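Local coordinates for uncharacterized protein (Bacillus subtilis, PDB 5DQV) that acts as a metal-dependent nucleotide pyrophosphohydrolase of the HD-domain family, at residues A129-A134 with L170-M175; R142-A147 with A163-K168; G153-D158 with P204-K209. All coordinates share one frame; numbering follows the deposited sequence.

Contact 1: residues A129-A134 with L170-M175. With NI (nickel (II) ion), chain C.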
# COMPACT_ATOMS: atom_id res chain seq x y z
N ALA A 129 17.63 -4.20 -11.08
CA ALA A 129 16.25 -4.37 -11.50
C ALA A 129 15.36 -4.72 -10.28
O ALA A 129 14.25 -4.20 -10.11
CB ALA A 129 16.17 -5.48 -12.60
N ASP A 130 15.89 -5.55 -9.40
CA ASP A 130 15.16 -6.00 -8.23
C ASP A 130 14.93 -4.80 -7.32
O ASP A 130 13.82 -4.62 -6.73
CB ASP A 130 16.00 -7.10 -7.55
CG ASP A 130 15.25 -7.91 -6.57
OD1 ASP A 130 14.07 -8.10 -6.73
OD2 ASP A 130 15.85 -8.38 -5.61
N ARG A 131 15.96 -3.97 -7.17
CA ARG A 131 15.83 -2.77 -6.34
C ARG A 131 14.96 -1.68 -6.96
O ARG A 131 14.20 -1.01 -6.27
CB ARG A 131 17.22 -2.23 -5.90
CG ARG A 131 17.86 -3.20 -4.97
CD ARG A 131 19.14 -2.72 -4.46
NE ARG A 131 19.77 -3.74 -3.67
CZ ARG A 131 20.72 -3.53 -2.77
NH1 ARG A 131 21.12 -2.30 -2.49
NH2 ARG A 131 21.24 -4.57 -2.12
N LEU A 132 15.03 -1.52 -8.26
CA LEU A 132 14.15 -0.58 -8.94
C LEU A 132 12.67 -0.92 -8.66
O LEU A 132 11.82 -0.01 -8.48
CB LEU A 132 14.44 -0.58 -10.44
CG LEU A 132 15.71 0.15 -10.91
CD1 LEU A 132 15.99 -0.05 -12.38
CD2 LEU A 132 15.61 1.67 -10.59
N ASP A 133 12.35 -2.23 -8.57
CA ASP A 133 10.96 -2.64 -8.36
C ASP A 133 10.50 -2.32 -6.92
O ASP A 133 9.33 -2.41 -6.62
CB ASP A 133 10.80 -4.16 -8.67
CG ASP A 133 9.36 -4.59 -8.78
OD1 ASP A 133 8.68 -4.10 -9.69
OD2 ASP A 133 8.91 -5.48 -7.99
N ALA A 134 11.42 -1.92 -6.04
CA ALA A 134 11.13 -1.64 -4.64
C ALA A 134 10.97 -0.11 -4.40
O ALA A 134 10.74 0.30 -3.27
CB ALA A 134 12.25 -2.22 -3.72
N LEU A 170 14.26 4.76 0.56
CA LEU A 170 14.87 6.04 0.13
C LEU A 170 16.39 5.98 0.00
O LEU A 170 17.00 6.92 -0.48
CB LEU A 170 14.39 7.24 1.01
CG LEU A 170 12.91 7.56 0.84
CD1 LEU A 170 12.37 8.63 1.89
CD2 LEU A 170 12.61 8.00 -0.62
N ARG A 171 17.02 4.90 0.45
CA ARG A 171 18.45 4.73 0.32
C ARG A 171 18.87 3.89 -0.85
O ARG A 171 20.06 3.87 -1.21
CB ARG A 171 19.03 4.10 1.57
CG ARG A 171 18.75 4.93 2.75
CD ARG A 171 19.17 4.25 4.02
NE ARG A 171 18.55 4.97 5.12
CZ ARG A 171 19.06 5.07 6.34
NH1 ARG A 171 20.20 4.47 6.64
NH2 ARG A 171 18.40 5.77 7.26
N LEU A 172 17.91 3.23 -1.49
CA LEU A 172 18.26 2.28 -2.55
C LEU A 172 18.93 2.96 -3.74
O LEU A 172 19.86 2.38 -4.35
CB LEU A 172 16.99 1.49 -2.95
CG LEU A 172 16.56 0.47 -1.94
CD1 LEU A 172 15.22 -0.25 -2.41
CD2 LEU A 172 17.69 -0.51 -1.66
N ILE A 173 18.54 4.20 -4.04
CA ILE A 173 19.13 4.90 -5.19
C ILE A 173 20.66 5.06 -5.06
O ILE A 173 21.39 5.02 -6.06
CB ILE A 173 18.46 6.29 -5.45
CG1 ILE A 173 19.03 6.96 -6.71
CG2 ILE A 173 18.59 7.22 -4.23
CD1 ILE A 173 18.00 7.53 -7.63
N ASP A 174 21.15 5.14 -3.83
CA ASP A 174 22.57 5.24 -3.61
C ASP A 174 23.32 3.94 -3.89
O ASP A 174 24.53 3.97 -3.96
CB ASP A 174 22.89 5.63 -2.16
CG ASP A 174 22.29 6.97 -1.77
OD1 ASP A 174 22.37 7.91 -2.59
OD2 ASP A 174 21.71 7.06 -0.67
N MET A 175 22.62 2.82 -3.98
CA MET A 175 23.32 1.50 -4.11
C MET A 175 23.13 0.85 -5.48
O MET A 175 23.46 -0.32 -5.67
CB MET A 175 22.85 0.54 -2.99
CG MET A 175 23.24 1.02 -1.53
SD MET A 175 22.15 0.16 -0.33
CE MET A 175 23.31 -1.15 0.01
NI NI C . 13.11 -9.95 -6.03
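Arg131 of helix 121-132 and Ala134 of the turn that follows pack against Leu172 and Met175 of the loop that joins helix 161-169 to helix 179-202, a mainly apolar side-chain contact in an all-helical HD-domain fold. The backbones stand well apart, with Arg131 CA and Leu172 CA separated by 6.8 Å, so side chains fill the interval. Leu172 divides its two methyl groups between both partners. CD1 rests on Ala134 CB at 3.8 Å, while CD2 meets the aliphatic part of the arginine, 3.9 Å from Arg131 CD, the two side chains crossing at about a right angle. An alanine in place of Leu172 would remove both methyls and would probably leave a gap beside Ala134 CB and the Arg131 chain. Farther out, Arg131 runs extended from CG to NE (chi2 -177°), which carries its guanidinium to Met175. There NH1 lies 3.4 Å from Met175 CB and 3.4 Å from Met175 SD; the thioether is bent at chi3, and CE sits at the edge of the guanidinium, in its plane. Met176, the next residue along the loop, also touches Arg131. On the helix, the residue before Arg131 binds metal: Asp130 OD1 is 2.2 Å from the nickel ion, with His35 and His64 as co-ligands in a site that also includes Asp65. Apolar packing at Leu172 thus gives way to a guanidinium edge against a thioether, perhaps partly electrostatic in nature. Neither Leu172 nor Met175 supplies a counter-charge, so the arginine's charge would probably have to be balanced by other groups or solvent.

Contact 2: residues R142-A147 with A163-K168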
# COMPACT_ATOMS: atom_id res chain seq x y z
N ARG A 142 4.14 -1.73 -3.12
CA ARG A 142 4.66 -2.94 -2.50
C ARG A 142 4.88 -2.75 -1.00
O ARG A 142 4.60 -3.65 -0.22
CB ARG A 142 5.93 -3.39 -3.21
CG ARG A 142 5.68 -3.96 -4.57
CD ARG A 142 7.00 -4.36 -5.22
NE ARG A 142 7.51 -5.56 -4.56
CZ ARG A 142 8.78 -5.91 -4.44
NH1 ARG A 142 9.78 -5.18 -4.93
NH2 ARG A 142 9.06 -7.03 -3.81
N ALA A 143 5.33 -1.57 -0.61
CA ALA A 143 5.60 -1.28 0.81
C ALA A 143 4.31 -1.37 1.62
O ALA A 143 4.28 -1.96 2.71
CB ALA A 143 6.21 0.10 0.98
N PHE A 144 3.25 -0.77 1.09
CA PHE A 144 1.99 -0.77 1.79
C PHE A 144 1.33 -2.15 1.77
O PHE A 144 0.73 -2.57 2.77
CB PHE A 144 1.08 0.33 1.26
CG PHE A 144 1.55 1.72 1.64
CD1 PHE A 144 1.65 2.09 2.99
CD2 PHE A 144 1.90 2.63 0.70
CE1 PHE A 144 2.14 3.35 3.36
CE2 PHE A 144 2.37 3.93 1.08
CZ PHE A 144 2.46 4.27 2.38
N MET A 145 1.45 -2.88 0.66
CA MET A 145 0.97 -4.29 0.63
C MET A 145 1.66 -5.16 1.71
O MET A 145 1.00 -5.87 2.46
CB MET A 145 1.23 -4.88 -0.75
CG MET A 145 0.94 -6.42 -0.95
SD MET A 145 1.59 -6.98 -2.59
CE MET A 145 1.27 -5.44 -3.54
N PHE A 146 2.98 -5.06 1.79
CA PHE A 146 3.75 -5.78 2.80
C PHE A 146 3.29 -5.44 4.21
O PHE A 146 3.07 -6.35 5.06
CB PHE A 146 5.24 -5.45 2.62
CG PHE A 146 6.15 -6.26 3.52
CD1 PHE A 146 6.62 -7.51 3.12
CD2 PHE A 146 6.53 -5.77 4.77
CE1 PHE A 146 7.46 -8.26 3.95
CE2 PHE A 146 7.37 -6.52 5.61
CZ PHE A 146 7.83 -7.76 5.19
N ALA A 147 3.10 -4.15 4.48
CA ALA A 147 2.61 -3.71 5.81
C ALA A 147 1.27 -4.33 6.16
O ALA A 147 1.00 -4.72 7.32
CB ALA A 147 2.53 -2.16 5.86
N ALA A 163 8.04 4.32 8.11
CA ALA A 163 9.39 4.16 8.64
C ALA A 163 10.30 3.44 7.65
O ALA A 163 11.50 3.77 7.52
CB ALA A 163 9.35 3.41 10.02
N HIS A 164 9.73 2.46 6.94
CA HIS A 164 10.49 1.67 6.00
C HIS A 164 11.00 2.51 4.80
O HIS A 164 12.06 2.22 4.29
CB HIS A 164 9.64 0.49 5.53
CG HIS A 164 10.35 -0.46 4.62
ND1 HIS A 164 11.41 -1.25 5.03
CD2 HIS A 164 10.07 -0.84 3.35
CE1 HIS A 164 11.79 -2.02 4.02
NE2 HIS A 164 10.99 -1.79 2.99
N PHE A 165 10.24 3.50 4.35
CA PHE A 165 10.70 4.46 3.37
C PHE A 165 12.00 5.13 3.81
O PHE A 165 12.96 5.16 3.03
CB PHE A 165 9.68 5.56 3.07
CG PHE A 165 8.43 5.07 2.33
CD1 PHE A 165 8.54 4.50 1.10
CD2 PHE A 165 7.18 5.15 2.89
CE1 PHE A 165 7.36 3.99 0.44
CE2 PHE A 165 6.03 4.65 2.23
CZ PHE A 165 6.13 4.09 1.03
N PHE A 166 12.02 5.67 5.02
CA PHE A 166 13.20 6.40 5.53
C PHE A 166 14.39 5.51 5.80
O PHE A 166 15.53 5.86 5.51
CB PHE A 166 12.84 7.25 6.76
CG PHE A 166 12.01 8.44 6.39
CD1 PHE A 166 10.66 8.31 6.17
CD2 PHE A 166 12.62 9.68 6.14
CE1 PHE A 166 9.89 9.41 5.73
CE2 PHE A 166 11.85 10.78 5.76
CZ PHE A 166 10.50 10.64 5.54
N HIS A 167 14.11 4.35 6.36
CA HIS A 167 15.17 3.47 6.79
C HIS A 167 15.78 2.69 5.63
O HIS A 167 16.96 2.39 5.68
CB HIS A 167 14.66 2.53 7.87
CG HIS A 167 14.36 3.23 9.16
ND1 HIS A 167 15.29 4.01 9.81
CD2 HIS A 167 13.25 3.22 9.94
CE1 HIS A 167 14.76 4.48 10.92
NE2 HIS A 167 13.53 4.02 11.03
N LYS A 168 14.99 2.35 4.61
CA LYS A 168 15.49 1.47 3.53
C LYS A 168 15.22 1.97 2.11
O LYS A 168 16.14 2.10 1.30
CB LYS A 168 14.93 0.06 3.70
CG LYS A 168 15.64 -0.98 2.83
CD LYS A 168 14.74 -2.15 2.38
CE LYS A 168 15.51 -3.15 1.46
NZ LYS A 168 14.78 -3.51 0.18
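Phe165 turns its edge toward the face of Phe144 in an offset edge-to-face pair, with ring centroids 5.5 Å apart and planes inclined at 64°. The offset brings rim atoms together: Phe144 CZ is 3.6 Å from Phe165 CE2, and Phe144 CE2 is 3.8 Å from Phe165 CZ. Phe144 CE2 lies at the edge of the Phe165 ring, in its plane, so the CE2-CZ edge of Phe165 is directed at the CE2-CZ side of Phe144. In neither phenylalanine does the bond from CA to CB point at the partner helix; with CG anti to the carbonyl carbon (chi1 -71° in Phe144), each ring swings into the space between the helices, and the two side chains cross at about a right angle. Ala143 adds a second touch. Its CB points toward the other helix and lies 4.0 Å from Phe165 CZ and 4.1 Å from Phe165 CE1, approaching that ring obliquely. Phe165 CZ is thus common to both contacts. The elements joined are helix 136-150 and helix 161-169, two consecutive helices of this all-helical HD-domain protein, joined by a loop, so that the second helix packs beside the first. Their backbones come nearest at Ala143 and His164, with CA atoms 7.7 Å apart, and the phenylalanine rings occupy the space to one side of that approach. Phe165 itself begins a wider pi-type turn, at 165-168. All three touching residues are buried. Leu169 of helix 161-169 lies against Ala143, Ala161 and Leu154 pack on Phe144, and Ala141 of the second subunit reaches the same phenylalanine. Arg142 and Met145 both pack on Leu154 of that second subunit, bringing this turn of helix 136-150 to the dimer interface.

Contact 3: residues G153-D158 with P204-K209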
# COMPACT_ATOMS: atom_id res chain seq x y z
N GLY A 153 1.56 -0.93 10.69
CA GLY A 153 0.85 0.31 10.44
C GLY A 153 1.35 1.09 9.22
O GLY A 153 2.45 0.88 8.69
N LEU A 154 0.50 2.01 8.76
CA LEU A 154 0.89 3.00 7.74
C LEU A 154 2.09 3.85 8.16
O LEU A 154 3.02 4.15 7.37
CB LEU A 154 -0.31 3.91 7.54
CG LEU A 154 -0.62 4.39 6.15
CD1 LEU A 154 -2.19 4.64 6.03
CD2 LEU A 154 0.25 5.59 5.84
N TYR A 155 2.03 4.29 9.39
CA TYR A 155 3.09 5.09 10.01
C TYR A 155 2.90 4.90 11.51
O TYR A 155 1.97 4.21 11.95
CB TYR A 155 2.97 6.57 9.67
CG TYR A 155 1.58 7.14 9.95
CD1 TYR A 155 1.24 7.63 11.19
CD2 TYR A 155 0.60 7.12 8.96
CE1 TYR A 155 -0.05 8.14 11.43
CE2 TYR A 155 -0.67 7.62 9.17
CZ TYR A 155 -1.01 8.10 10.39
OH TYR A 155 -2.29 8.56 10.55
N GLY A 156 3.77 5.53 12.29
CA GLY A 156 3.58 5.62 13.74
C GLY A 156 4.53 4.78 14.60
O GLY A 156 4.49 4.88 15.82
N ASP A 157 5.33 3.92 13.98
CA ASP A 157 6.36 3.12 14.68
C ASP A 157 7.37 2.62 13.68
O ASP A 157 7.19 2.78 12.46
CB ASP A 157 5.78 1.95 15.52
CG ASP A 157 4.96 0.91 14.71
OD1 ASP A 157 5.41 0.37 13.67
OD2 ASP A 157 3.85 0.59 15.17
N ASP A 158 8.42 1.98 14.20
CA ASP A 158 9.57 1.56 13.39
C ASP A 158 9.31 0.35 12.51
O ASP A 158 10.13 0.05 11.69
CB ASP A 158 10.81 1.30 14.27
CG ASP A 158 11.56 2.59 14.61
OD1 ASP A 158 12.20 3.17 13.68
OD2 ASP A 158 11.47 3.03 15.78
N PRO A 204 -0.75 16.11 8.91
CA PRO A 204 0.13 16.93 9.73
C PRO A 204 0.67 16.14 10.92
O PRO A 204 -0.05 15.36 11.51
CB PRO A 204 -0.78 18.06 10.21
CG PRO A 204 -1.90 18.12 9.20
CD PRO A 204 -2.07 16.73 8.67
N GLY A 205 1.96 16.26 11.22
CA GLY A 205 2.51 15.53 12.34
C GLY A 205 2.83 14.07 12.06
O GLY A 205 3.24 13.37 12.97
N ILE A 206 2.69 13.61 10.82
CA ILE A 206 3.00 12.21 10.47
C ILE A 206 4.43 11.77 10.91
O ILE A 206 4.60 10.64 11.36
CB ILE A 206 2.80 11.89 8.97
CG1 ILE A 206 2.83 10.37 8.72
CG2 ILE A 206 3.88 12.60 8.06
CD1 ILE A 206 2.53 9.91 7.25
N ASP A 207 5.44 12.63 10.77
CA ASP A 207 6.81 12.22 11.15
C ASP A 207 7.05 11.91 12.63
O ASP A 207 8.02 11.23 12.96
CB ASP A 207 7.82 13.28 10.67
CG ASP A 207 7.84 13.40 9.18
OD1 ASP A 207 8.42 12.52 8.55
OD2 ASP A 207 7.21 14.32 8.65
N ALA A 208 6.23 12.47 13.50
CA ALA A 208 6.37 12.30 14.96
C ALA A 208 5.32 11.37 15.52
O ALA A 208 5.44 10.89 16.64
CB ALA A 208 6.24 13.66 15.68
N LYS A 209 4.26 11.13 14.76
CA LYS A 209 3.13 10.34 15.25
C LYS A 209 3.58 8.95 15.75
O LYS A 209 4.48 8.33 15.19
CB LYS A 209 2.04 10.24 14.18
CG LYS A 209 0.98 11.36 14.28
CD LYS A 209 -0.21 11.10 13.35
CE LYS A 209 -1.05 12.38 13.11
NZ LYS A 209 -1.49 13.02 14.41
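Tyr155 holds CG between its backbone N and carbonyl carbon (chi1 52°), and Ile206 holds CG1 anti to its own backbone N; together these torsions set the isoleucine chain over the tyrosine ring. The result is a CH-pi contact between two loops of the all-helical fold: segment 153-158 precedes helix 161-169, and the loop segment 204-209 follows the long helix 179-202 near the C-terminus. Ile206 CG1 stands 4.0 Å from the Tyr155 ring centroid and 24° off the ring normal, hence over the face, but displaced toward the rim. The displacement is toward the root of the ring: Ile206 CG1 is 3.7 Å from Tyr155 CG, and Ile206 CD1 is 3.8 Å from Tyr155 CD2. Lys209 covers another part of the ring with its aliphatic chain, lying alongside Tyr155 and pointing the same way. Its CD comes within 3.5 Å of Tyr155 CE1 at an oblique angle, and the chain bends only at the last torsion, before NZ. Leu154 CD2 meets the ring edge in its plane, which, with Ile206 over one face, probably restricts turning of the ring. Beyond this contact, Tyr155 OH is hydrogen-bonded to Arg38 of the second subunit, which ties the loop into the dimer, while Tyr162 of helix 161-169 touches both Tyr155 and Ile206. The backbones converge closest at Gly156 and Lys209, with CA atoms 5.0 Å apart. Gly156 adopts backbone angles at which a CB would be jammed against the carbonyl oxygen of Tyr155. Here Gly156 CA approaches Lys209 O at 3.2 Å in a CA-H...O contact, with an angle of 158° at the hydrogen.

How the contacts relate
Contact 2 is the buried one; contacts 1 and 3 are partly buried and bring loops into play. Contact 1 lies nearest the centre of the chain, beside the metal site, whereas the centre of contact 3 lies about 27 Å from the centre of the chain. Contacts 2 and 3 both touch the second subunit; contact 1 does not. Helix 161-169, part of contact 2, is preceded by 153-158 of contact 3 and followed by 170-175 of contact 1. Probable hydrogen bonds, Leu170 N to Phe165 O and His167 to Asp158, join these neighbours. The buried helix pair is purely apolar and aromatic, while the loop contacts mix apolar atoms with a guanidinium or a backbone carbonyl.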